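Local structure of mitochondrial enolase superfamily member 1 (Homo sapiens, 4A35) at residues Pro33-Ala38 / Val389-Glu394; Gly54-Leu59 / Val112-Ala117; Gly358-Cys363 / Glu394-Pro399; Val424-His427 / Gly432-Trp435. The protein catalyses the magnesium-dependent dehydration of L-fuconate to 2-keto-3-deoxy-L-fuconate, a step in the breakdown of L-fucose. One frame throughout, in Å; residues are numbered along the deposited sequence. Where two conformers were deposited one is given.

Contact 1: Pro33-Ala38 / Val389-Glu394; sequences PDYSAA and VDHLHE. With EDO (1,2-ethanediol), chain F.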
loop_
_atom_site.group_PDB
_atom_site.type_symbol
_atom_site.label_atom_id
_atom_site.label_comp_id
_atom_site.label_asym_id
_atom_site.label_seq_id
_atom_site.Cartn_x
_atom_site.Cartn_y
_atom_site.Cartn_z
ATOM N N PRO A 33 20.695 -3.872 2.177
ATOM C CA PRO A 33 20.054 -2.607 2.557
ATOM C C PRO A 33 21.080 -1.570 2.993
ATOM O O PRO A 33 22.097 -1.901 3.585
ATOM C CB PRO A 33 19.162 -3.015 3.738
ATOM C CG PRO A 33 19.873 -4.182 4.355
ATOM C CD PRO A 33 20.350 -4.946 3.138
ATOM N N ASP A 34 20.753 -0.301 2.738
ATOM C CA ASP A 34 21.448 0.862 3.261
ATOM C C ASP A 34 20.421 1.529 4.178
ATOM O O ASP A 34 19.528 2.255 3.706
ATOM C CB ASP A 34 21.912 1.793 2.117
ATOM C CG ASP A 34 23.067 1.214 1.323
ATOM O OD1 ASP A 34 23.991 0.687 1.943
ATOM O OD2 ASP A 34 23.038 1.311 0.058
ATOM N N TYR A 35 20.500 1.240 5.469
ATOM C CA TYR A 35 19.563 1.792 6.448
ATOM C C TYR A 35 19.521 3.306 6.315
ATOM O O TYR A 35 20.539 4.003 6.455
ATOM C CB TYR A 35 20.006 1.386 7.860
ATOM C CG TYR A 35 19.751 -0.058 8.229
ATOM C CD1 TYR A 35 19.245 -0.969 7.294
ATOM C CD2 TYR A 35 20.019 -0.523 9.512
ATOM C CE1 TYR A 35 19.006 -2.311 7.639
ATOM C CE2 TYR A 35 19.750 -1.850 9.876
ATOM C CZ TYR A 35 19.201 -2.725 8.947
ATOM O OH TYR A 35 18.957 -4.034 9.297
ATOM N N SER A 36 18.329 3.820 6.086
ATOM C CA SER A 36 18.127 5.235 5.800
ATOM C C SER A 36 16.871 5.791 6.448
ATOM O O SER A 36 16.004 5.031 6.922
ATOM C CB SER A 36 18.021 5.422 4.280
ATOM O OG SER A 36 19.213 4.978 3.662
ATOM N N ALA A 37 16.734 7.134 6.381
ATOM C CA ALA A 37 15.538 7.766 6.905
ATOM C C ALA A 37 15.245 9.079 6.217
ATOM O O ALA A 37 16.167 9.800 5.781
ATOM C CB ALA A 37 15.716 8.036 8.424
ATOM N N ALA A 38 13.951 9.395 6.118
ATOM C CA ALA A 38 13.517 10.762 5.769
ATOM C C ALA A 38 13.442 11.476 7.139
ATOM O O ALA A 38 12.675 11.044 8.021
ATOM C CB ALA A 38 12.160 10.732 5.059
ATOM N N VAL A 389 18.364 -4.146 17.848
ATOM C CA VAL A 389 19.497 -4.315 16.922
ATOM C C VAL A 389 20.549 -3.274 17.334
ATOM O O VAL A 389 20.194 -2.166 17.744
ATOM C CB VAL A 389 19.129 -4.270 15.401
ATOM C CG1 VAL A 389 20.261 -4.850 14.542
ATOM C CG2 VAL A 389 17.830 -5.047 15.122
ATOM N N ASP A 390 21.822 -3.657 17.291
ATOM C CA ASP A 390 22.954 -2.823 17.764
ATOM C C ASP A 390 23.479 -1.735 16.775
ATOM O O ASP A 390 24.549 -1.172 17.025
ATOM C CB ASP A 390 24.157 -3.728 18.150
ATOM C CG ASP A 390 24.705 -4.612 17.017
ATOM O OD1 ASP A 390 23.930 -4.937 16.076
ATOM O OD2 ASP A 390 25.886 -5.041 17.108
ATOM N N HIS A 391 22.694 -1.428 15.733
ATOM C CA HIS A 391 23.011 -0.461 14.672
ATOM C C HIS A 391 22.717 1.035 15.002
ATOM O O HIS A 391 21.603 1.335 15.441
ATOM C CB HIS A 391 22.163 -0.814 13.410
ATOM C CG HIS A 391 22.729 -1.843 12.469
ATOM N ND1 HIS A 391 22.838 -3.189 12.829
ATOM C CD2 HIS A 391 23.072 -1.713 11.165
ATOM C CE1 HIS A 391 23.283 -3.810 11.753
ATOM N NE2 HIS A 391 23.435 -2.962 10.721
ATOM N N LEU A 392 23.687 1.980 14.693
ATOM C CA LEU A 392 23.441 3.421 14.496
ATOM C C LEU A 392 22.862 4.279 15.620
ATOM O O LEU A 392 22.498 5.453 15.381
ATOM C CB LEU A 392 22.480 3.550 13.269
ATOM C CG LEU A 392 22.921 2.821 11.950
ATOM C CD1 LEU A 392 21.807 2.910 10.858
ATOM C CD2 LEU A 392 24.293 3.335 11.448
ATOM N N HIS A 393 22.814 3.760 16.824
ATOM C CA HIS A 393 22.339 4.528 17.980
ATOM C C HIS A 393 23.211 5.766 18.271
ATOM O O HIS A 393 22.676 6.747 18.783
ATOM C CB HIS A 393 22.274 3.649 19.240
ATOM C CG HIS A 393 21.446 2.419 19.030
ATOM N ND1 HIS A 393 20.067 2.490 18.913
ATOM C CD2 HIS A 393 21.844 1.148 18.775
ATOM C CE1 HIS A 393 19.663 1.254 18.651
ATOM N NE2 HIS A 393 20.701 0.408 18.573
ATOM N N GLU A 394 24.511 5.747 17.883
ATOM C CA GLU A 394 25.451 6.868 18.082
ATOM C C GLU A 394 25.014 8.135 17.276
ATOM O O GLU A 394 25.513 9.228 17.554
ATOM C CB GLU A 394 26.909 6.462 17.715
ATOM C CG GLU A 394 27.176 6.107 16.246
ATOM C CD GLU A 394 26.832 4.692 15.798
ATOM O OE1 GLU A 394 26.132 3.974 16.545
ATOM O OE2 GLU A 394 27.301 4.281 14.712
HETATM C C1 EDO F . 26.361 1.844 -0.732
HETATM O O1 EDO F . 25.133 1.627 -1.390
HETATM C C2 EDO F . 27.426 1.937 -1.832
HETATM O O2 EDO F . 27.055 3.022 -2.690
#
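Tyr35 meets two consecutive side chains of the loop 389-394, those of His391 and Leu392. The loop is first drawn round on itself: Val389 O accepts a hydrogen bond from His393 NE2 at 2.8 Å, nearly straight (163° at the hydrogen), in the carbonyl plane and close to the imidazole plane. His393 ND1 is hydrogen-bonded to Glu364, so both ring nitrogens are held and the rotation of the ring is fixed. His391 offers Tyr35 a flat surface. Tyr35 CE2 lies over one face of the imidazole, offset toward the rim and 3.6 Å from His391 CD2; the two planes are inclined at 40°, an oblique meeting. His391 occupies two conformations, so its contact with Tyr35 is doubtful beside that of Leu392. Leu392 follows with a branched apolar end suited to an aromatic edge: its CD1 lies near the plane of the phenol ring and 3.8 Å from Tyr35 CB. With CG anti to the carbonyl carbon (chi1 -74°), Tyr35 CD2 and CE2 come up against His391, while Phe57 packs edge-to-face on the ring and Trp197 and Val360 also touch it. The buried side chain of Tyr35 is about 9 Å from a magnesium ion, and Tyr35 probably binds substrate, as in related enzymes. Such a meeting of N-terminal capping domain and barrel-domain loop is characteristic of the enolase superfamily, whose active site lies where the two domains join.

Contact 2: Gly54-Leu59 / Val112-Ala117; sequences GITFTL and VHLATA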
loop_
_atom_site.group_PDB
_atom_site.type_symbol
_atom_site.label_atom_id
_atom_site.label_comp_id
_atom_site.label_asym_id
_atom_site.label_seq_id
_atom_site.Cartn_x
_atom_site.Cartn_y
_atom_site.Cartn_z
ATOM N N GLY A 54 11.280 14.108 13.454
ATOM C CA GLY A 54 10.545 12.924 13.042
ATOM C C GLY A 54 11.339 12.154 12.025
ATOM O O GLY A 54 12.157 12.724 11.289
ATOM N N ILE A 55 11.094 10.851 11.993
ATOM C CA ILE A 55 11.708 9.946 11.034
ATOM C C ILE A 55 10.696 8.935 10.509
ATOM O O ILE A 55 9.646 8.662 11.113
ATOM C CB ILE A 55 12.919 9.149 11.671
ATOM C CG1 ILE A 55 12.445 8.262 12.879
ATOM C CG2 ILE A 55 14.149 10.032 11.994
ATOM C CD1 ILE A 55 13.425 7.121 13.327
ATOM N N THR A 56 11.057 8.370 9.363
ATOM C CA THR A 56 10.505 7.159 8.790
ATOM C C THR A 56 11.695 6.410 8.231
ATOM O O THR A 56 12.613 7.036 7.726
ATOM C CB THR A 56 9.322 7.306 7.849
ATOM O OG1 THR A 56 8.761 5.974 7.727
ATOM C CG2 THR A 56 9.718 7.840 6.459
ATOM N N PHE A 57 11.676 5.096 8.326
ATOM C CA PHE A 57 12.819 4.257 7.940
ATOM C C PHE A 57 12.664 3.629 6.546
ATOM O O PHE A 57 11.580 3.139 6.173
ATOM C CB PHE A 57 12.938 3.152 8.978
ATOM C CG PHE A 57 13.897 2.029 8.668
ATOM C CD1 PHE A 57 15.269 2.279 8.520
ATOM C CD2 PHE A 57 13.434 0.724 8.498
ATOM C CE1 PHE A 57 16.166 1.231 8.264
ATOM C CE2 PHE A 57 14.329 -0.326 8.215
ATOM C CZ PHE A 57 15.690 -0.059 8.080
ATOM N N THR A 58 13.764 3.621 5.805
ATOM C CA THR A 58 13.824 3.011 4.470
ATOM C C THR A 58 15.129 2.199 4.346
ATOM O O THR A 58 16.005 2.297 5.202
ATOM C CB THR A 58 13.712 4.016 3.293
ATOM O OG1 THR A 58 14.995 4.659 3.170
ATOM C CG2 THR A 58 12.531 5.036 3.431
ATOM N N LEU A 59 15.279 1.522 3.193
ATOM C CA LEU A 59 16.469 0.734 2.907
ATOM C C LEU A 59 17.431 1.422 1.908
ATOM O O LEU A 59 18.343 0.777 1.400
ATOM C CB LEU A 59 16.077 -0.641 2.381
ATOM C CG LEU A 59 15.221 -1.497 3.324
ATOM C CD1 LEU A 59 15.079 -2.928 2.762
ATOM C CD2 LEU A 59 15.773 -1.464 4.754
ATOM N N VAL A 112 3.094 7.316 0.797
ATOM C CA VAL A 112 2.308 8.414 1.399
ATOM C C VAL A 112 2.132 8.174 2.929
ATOM O O VAL A 112 2.204 9.143 3.691
ATOM C CB VAL A 112 0.947 8.655 0.669
ATOM C CG1 VAL A 112 -0.052 7.525 0.940
ATOM C CG2 VAL A 112 0.361 10.038 1.027
ATOM N N HIS A 113 2.010 6.908 3.347
ATOM C CA HIS A 113 1.846 6.600 4.784
ATOM C C HIS A 113 3.178 6.701 5.531
ATOM O O HIS A 113 3.212 7.173 6.687
ATOM C CB HIS A 113 1.177 5.250 4.994
ATOM C CG HIS A 113 0.240 5.240 6.172
ATOM N ND1 HIS A 113 -0.734 6.212 6.330
ATOM C CD2 HIS A 113 0.067 4.285 7.123
ATOM C CE1 HIS A 113 -1.366 5.898 7.450
ATOM N NE2 HIS A 113 -0.959 4.708 7.921
ATOM N N LEU A 114 4.287 6.263 4.896
ATOM C CA LEU A 114 5.628 6.447 5.484
ATOM C C LEU A 114 5.895 7.944 5.726
ATOM O O LEU A 114 6.302 8.338 6.841
ATOM C CB LEU A 114 6.691 5.877 4.527
ATOM C CG LEU A 114 6.629 4.333 4.322
ATOM C CD1 LEU A 114 7.769 3.894 3.450
ATOM C CD2 LEU A 114 6.777 3.579 5.682
ATOM N N ALA A 115 5.555 8.790 4.726
ATOM C CA ALA A 115 5.705 10.220 4.859
ATOM C C ALA A 115 4.815 10.766 5.982
ATOM O O ALA A 115 5.244 11.616 6.751
ATOM C CB ALA A 115 5.389 10.919 3.534
ATOM N N THR A 116 3.553 10.311 6.039
ATOM C CA THR A 116 2.623 10.709 7.096
ATOM C C THR A 116 3.209 10.347 8.490
ATOM O O THR A 116 3.171 11.191 9.433
ATOM C CB THR A 116 1.243 10.003 6.914
ATOM O OG1 THR A 116 0.650 10.414 5.676
ATOM C CG2 THR A 116 0.293 10.290 8.081
ATOM N N ALA A 117 3.819 9.135 8.611
ATOM C CA ALA A 117 4.394 8.709 9.896
ATOM C C ALA A 117 5.559 9.640 10.294
ATOM O O ALA A 117 5.622 10.052 11.458
ATOM C CB ALA A 117 4.891 7.241 9.841
#
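Thr56 of the strand leans on Leu114 of the helix, its CB only 3.3 Å from Leu114 O. A small beta-branched residue suits this close approach, for the carbonyl oxygen sits against the fork of the side chain, with OG1 and CG2 each 3.5 Å from Leu114 O. The fork is set by chi1 of -165°: OG1 lies anti to the backbone N, and CG2 takes the crowded position between N and the carbonyl carbon. The Leu114 side chain, its CG anti to the carbonyl carbon (chi1 -66°), crosses that of Thr56 at about a right angle and brings Leu114 CD2 to 3.7 Å from Thr56 OG1. The hydrogen bond of OG1 goes elsewhere, to Cys331 O. A valine in its place would probably leave the buried carbonyl of Cys331 without its hydroxyl mate. Ala117, one turn further along the helix, is small enough for the strand to pass near. Within the helix Thr116 folds its hydroxyl back to Val112 O. Strand 52-58 is an outer strand of the three-stranded antiparallel sheet, bonded to strand 36-44; helix 110-131 packs against it, helices 63-73 and 89-97 touch the same helix, and Ile105 of the second subunit reaches Leu114.

Contact 3: Gly358-Cys363 / Glu394-Pro399; sequences GGVGLC and EHFKYP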
loop_
_atom_site.group_PDB
_atom_site.type_symbol
_atom_site.label_atom_id
_atom_site.label_comp_id
_atom_site.label_asym_id
_atom_site.label_seq_id
_atom_site.Cartn_x
_atom_site.Cartn_y
_atom_site.Cartn_z
ATOM N N GLY A 358 15.089 -1.920 15.145
ATOM C CA GLY A 358 16.337 -1.926 14.384
ATOM C C GLY A 358 16.350 -0.773 13.398
ATOM O O GLY A 358 15.875 0.319 13.717
ATOM N N GLY A 359 16.876 -1.006 12.192
ATOM C CA GLY A 359 16.940 0.054 11.195
ATOM C C GLY A 359 17.612 1.330 11.686
ATOM O O GLY A 359 18.613 1.250 12.381
ATOM N N VAL A 360 17.071 2.497 11.307
ATOM C CA VAL A 360 17.493 3.832 11.755
ATOM C C VAL A 360 16.504 4.329 12.776
ATOM O O VAL A 360 15.416 4.794 12.380
ATOM C CB VAL A 360 17.584 4.904 10.590
ATOM C CG1 VAL A 360 18.155 6.235 11.114
ATOM C CG2 VAL A 360 18.408 4.393 9.436
ATOM N N GLY A 361 16.860 4.261 14.054
ATOM C CA GLY A 361 16.014 4.831 15.102
ATOM C C GLY A 361 14.713 4.134 15.445
ATOM O O GLY A 361 13.993 4.625 16.319
ATOM N N LEU A 362 14.368 2.986 14.810
ATOM C CA LEU A 362 13.110 2.301 15.216
ATOM C C LEU A 362 13.135 1.892 16.716
ATOM O O LEU A 362 12.099 1.998 17.367
ATOM C CB LEU A 362 12.865 1.050 14.351
ATOM C CG LEU A 362 12.788 1.293 12.804
ATOM C CD1 LEU A 362 12.537 -0.060 12.053
ATOM C CD2 LEU A 362 11.638 2.308 12.451
ATOM N N CYS A 363 14.300 1.425 17.243
ATOM C CA CYS A 363 14.438 1.086 18.692
ATOM C C CYS A 363 14.073 2.334 19.547
ATOM O O CYS A 363 13.293 2.231 20.516
ATOM C CB CYS A 363 15.864 0.621 19.016
ATOM S SG CYS A 363 16.382 -0.882 18.149
ATOM N N GLU A 394 24.511 5.747 17.883
ATOM C CA GLU A 394 25.451 6.868 18.082
ATOM C C GLU A 394 25.014 8.135 17.276
ATOM O O GLU A 394 25.513 9.228 17.554
ATOM C CB GLU A 394 26.909 6.462 17.715
ATOM C CG GLU A 394 27.176 6.107 16.246
ATOM C CD GLU A 394 26.832 4.692 15.798
ATOM O OE1 GLU A 394 26.132 3.974 16.545
ATOM O OE2 GLU A 394 27.301 4.281 14.712
ATOM N N HIS A 395 24.059 7.987 16.323
ATOM C CA HIS A 395 23.609 9.125 15.511
ATOM C C HIS A 395 22.380 9.811 16.115
ATOM O O HIS A 395 21.948 10.843 15.598
ATOM C CB HIS A 395 23.337 8.697 14.058
ATOM C CG HIS A 395 24.531 8.070 13.396
ATOM N ND1 HIS A 395 25.715 8.763 13.238
ATOM C CD2 HIS A 395 24.704 6.812 12.929
ATOM C CE1 HIS A 395 26.556 7.926 12.656
ATOM N NE2 HIS A 395 25.992 6.760 12.412
ATOM N N PHE A 396 21.863 9.265 17.228
ATOM C CA PHE A 396 20.718 9.837 17.938
ATOM C C PHE A 396 21.214 10.597 19.169
ATOM O O PHE A 396 22.116 10.144 19.879
ATOM C CB PHE A 396 19.698 8.727 18.318
ATOM C CG PHE A 396 18.956 8.285 17.072
ATOM C CD1 PHE A 396 19.549 7.404 16.163
ATOM C CD2 PHE A 396 17.754 8.893 16.703
ATOM C CE1 PHE A 396 18.906 7.066 14.963
ATOM C CE2 PHE A 396 17.115 8.568 15.483
ATOM C CZ PHE A 396 17.696 7.662 14.627
ATOM N N LYS A 397 20.581 11.735 19.433
ATOM C CA LYS A 397 20.857 12.573 20.610
ATOM C C LYS A 397 20.461 11.794 21.914
ATOM O O LYS A 397 21.115 11.920 22.955
ATOM C CB LYS A 397 20.097 13.914 20.478
ATOM C CG LYS A 397 20.281 14.816 21.738
ATOM C CD LYS A 397 19.682 16.228 21.620
ATOM C CE LYS A 397 20.009 17.041 22.891
ATOM N NZ LYS A 397 19.587 18.462 22.705
ATOM N N TYR A 398 19.365 11.027 21.843
ATOM C CA TYR A 398 18.827 10.250 22.982
ATOM C C TYR A 398 18.855 8.753 22.629
ATOM O O TYR A 398 17.820 8.172 22.316
ATOM C CB TYR A 398 17.399 10.722 23.288
ATOM C CG TYR A 398 17.308 12.214 23.513
ATOM C CD1 TYR A 398 17.763 12.789 24.702
ATOM C CD2 TYR A 398 16.830 13.066 22.509
ATOM C CE1 TYR A 398 17.686 14.172 24.915
ATOM C CE2 TYR A 398 16.743 14.443 22.710
ATOM C CZ TYR A 398 17.151 14.989 23.928
ATOM O OH TYR A 398 17.062 16.343 24.180
ATOM N N PRO A 399 20.044 8.104 22.595
ATOM C CA PRO A 399 20.081 6.696 22.134
ATOM C C PRO A 399 19.401 5.785 23.136
ATOM O O PRO A 399 19.328 6.156 24.312
ATOM C CB PRO A 399 21.590 6.387 22.068
ATOM C CG PRO A 399 22.191 7.333 23.118
ATOM C CD PRO A 399 21.399 8.598 22.948
#
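Phe396 presses the far end of its ring against Gly361 and Val360, joining two loops of the barrel domain, the modified TIM barrel, (beta/alpha)7beta, of this family. Its CZ lies 3.3 Å from Gly361 CA, which approaches the ring obliquely, and 3.5 Å from Gly361 N, so the backbone itself receives the ring. Glycine suits the place on two counts: its phi of 72° is unfavourable for most other residues, and a CB there would fall 2.5 Å from Phe396 CZ, a clash. Gly361 is also the N-cap of helix 362-377, so the phenylalanine bears on the chain exactly where the helix starts. Just before it, Gly358, which probably binds substrate, and Gly359 adopt backbone angles that likewise favour glycine, and a weak bond from Leu362 N to Gly358 O, 3.3 Å long, spans the turn. A long flat hydrocarbon suits the Phe396 position because it must bridge from one loop to the other through a buried position, where Met419 and the side chain of Glu364 also touch it. Cut back to an alanine, this position is likely to leave a gap beside Gly361 and Val360 CG1 without the ring edge it rests on, easing the hold on the glycine-rich turn. Val360 is shared with the capping domain, as Tyr35 and Phe57 both pack on it. With CG1 anti to the backbone N (chi1 -175°), that methyl arrives at the edge of the Phe396 ring, near its plane, and Val360 CG1 stands 3.8 Å from Phe396 CZ.

Contact 4: Val424-His427 / Gly432-Trp435; sequences VKKH and GEVW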
loop_
_atom_site.group_PDB
_atom_site.type_symbol
_atom_site.label_atom_id
_atom_site.label_comp_id
_atom_site.label_asym_id
_atom_site.label_seq_id
_atom_site.Cartn_x
_atom_site.Cartn_y
_atom_site.Cartn_z
ATOM N N VAL A 424 23.568 13.834 10.655
ATOM C CA VAL A 424 22.655 14.084 9.523
ATOM C C VAL A 424 23.422 14.667 8.313
ATOM O O VAL A 424 23.361 14.124 7.192
ATOM C CB VAL A 424 21.513 15.032 9.971
ATOM C CG1 VAL A 424 20.680 15.512 8.777
ATOM C CG2 VAL A 424 20.640 14.359 11.030
ATOM N N LYS A 425 24.203 15.710 8.572
ATOM C CA LYS A 425 24.959 16.389 7.504
ATOM C C LYS A 425 25.971 15.477 6.808
ATOM O O LYS A 425 26.061 15.531 5.572
ATOM C CB LYS A 425 25.658 17.640 8.084
ATOM C CG LYS A 425 24.616 18.653 8.519
ATOM C CD LYS A 425 25.162 19.926 9.117
ATOM C CE LYS A 425 24.005 20.824 9.503
ATOM N NZ LYS A 425 23.219 21.298 8.317
ATOM N N LYS A 426 26.699 14.620 7.560
ATOM C CA LYS A 426 27.707 13.730 6.949
ATOM C C LYS A 426 27.042 12.660 6.068
ATOM O O LYS A 426 27.648 12.185 5.102
ATOM C CB LYS A 426 28.538 12.997 8.036
ATOM C CG LYS A 426 29.861 13.665 8.408
ATOM C CD LYS A 426 30.604 12.824 9.442
ATOM C CE LYS A 426 31.995 13.349 9.726
ATOM N NZ LYS A 426 32.688 12.519 10.741
ATOM N N HIS A 427 25.809 12.259 6.450
ATOM C CA HIS A 427 25.107 11.141 5.780
ATOM C C HIS A 427 23.942 11.548 4.838
ATOM O O HIS A 427 23.278 10.676 4.235
ATOM C CB HIS A 427 24.603 10.178 6.876
ATOM C CG HIS A 427 25.731 9.519 7.598
ATOM N ND1 HIS A 427 26.272 10.075 8.767
ATOM C CD2 HIS A 427 26.435 8.411 7.265
ATOM C CE1 HIS A 427 27.269 9.269 9.114
ATOM N NE2 HIS A 427 27.391 8.245 8.251
ATOM N N GLY A 432 26.202 14.775 1.234
ATOM C CA GLY A 432 26.933 14.660 2.488
ATOM C C GLY A 432 28.297 14.036 2.247
ATOM O O GLY A 432 28.479 13.332 1.245
ATOM N N GLU A 433 29.254 14.285 3.146
ATOM C CA GLU A 433 30.657 13.797 3.039
ATOM C C GLU A 433 30.738 12.315 2.670
ATOM O O GLU A 433 31.497 11.939 1.768
ATOM C CB GLU A 433 31.455 14.045 4.355
ATOM C CG GLU A 433 32.727 13.171 4.496
ATOM C CD GLU A 433 33.358 12.951 5.869
ATOM O OE1 GLU A 433 33.349 13.912 6.677
ATOM O OE2 GLU A 433 33.944 11.860 6.100
ATOM N N VAL A 434 29.971 11.467 3.380
ATOM C CA VAL A 434 30.052 10.026 3.196
ATOM C C VAL A 434 29.660 9.645 1.759
ATOM O O VAL A 434 30.387 8.865 1.125
ATOM C CB VAL A 434 29.219 9.274 4.273
ATOM C CG1 VAL A 434 29.112 7.775 3.972
ATOM C CG2 VAL A 434 29.807 9.506 5.667
ATOM N N TRP A 435 28.577 10.255 1.217
ATOM C CA TRP A 435 28.103 9.927 -0.132
ATOM C C TRP A 435 28.952 10.562 -1.199
ATOM O O TRP A 435 29.039 9.986 -2.276
ATOM C CB TRP A 435 26.608 10.253 -0.278
ATOM C CG TRP A 435 25.840 9.344 0.639
ATOM C CD1 TRP A 435 25.335 9.654 1.875
ATOM C CD2 TRP A 435 25.736 7.914 0.509
ATOM N NE1 TRP A 435 24.878 8.510 2.501
ATOM C CE2 TRP A 435 25.112 7.429 1.683
ATOM C CE3 TRP A 435 26.081 6.995 -0.511
ATOM C CZ2 TRP A 435 24.846 6.070 1.879
ATOM C CZ3 TRP A 435 25.879 5.642 -0.283
ATOM C CH2 TRP A 435 25.190 5.203 0.863
HETATM O O HOH W 1 28.991 16.620 4.748
#
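Lys426 O, at the end of helix 421-427, accepts a hydrogen bond from Val434 N in the first turn of helix 433-438, 3.0 Å long, 162° at the hydrogen and in the carbonyl plane. A water bridges the same two helix ends, donating to Lys425 O and accepting from Glu433 N at 2.8 Å. Gly432, the N-cap of the second helix, makes this closeness possible: its CA is 3.3 Å from Lys425 O, and a CB would clash with the carbonyl oxygens of both Lys425 and Lys426. Val434 then places a methyl over the neighbouring imidazole. Its CG2, anti to the carbonyl carbon, is 4.1 Å from the centroid of the His427 ring and 28° off the ring normal, a CH-pi contact. The imidazole is fixed by His427 ND1, bonded to Ser423 O one turn back in its own helix. The arrangement is a short helix-loop-helix near the C-terminus, laid against strand 7-16 of the capping domain, where Val424 and His427 pack on Val15. Trp435 brings its indole in edge-on, CD1 3.3 Å from His427 O, which lies near the ring plane; its NE1 is hydrogen-bonded to Arg16 O, so the tryptophan ties the second helix to the end of that strand. On the outer side Lys426 and Glu433 lie side by side, pointing the same way, with Lys426 CE 3.4 Å from Glu433 OE1. The charges themselves, Lys426 NZ and Glu433 OE1, remain 4.3 Å apart, beyond a salt bridge, while Glu433 OE2 forms one with Lys437.

Overall arrangement
Contacts 1 and 3 lie closest, their centres about 7 Å apart; they share Glu394, and Val360 CG2 of contact 3 packs 3.4 Å from Ser36 N of contact 1. Contact 2 adjoins both: its strand pairs with that of contact 1 (Ser36 O to Thr58 N, 2.9 Å). Contact 1 joins the two domains, and contacts 2 and 3, one in each, meet where Phe57 CE1 comes 3.3 Å from Gly359 CA. Beside them is the active site, where the side chain of Tyr35 lies about 6 Å from Gly358; both residues probably bind substrate. Contact 4, centred about 17 Å from contact 3, touches it through the rings of His395 and His427. Contact 2 packs on the second subunit, and contact 1 reaches it through a weak hydrogen bond at Asp34.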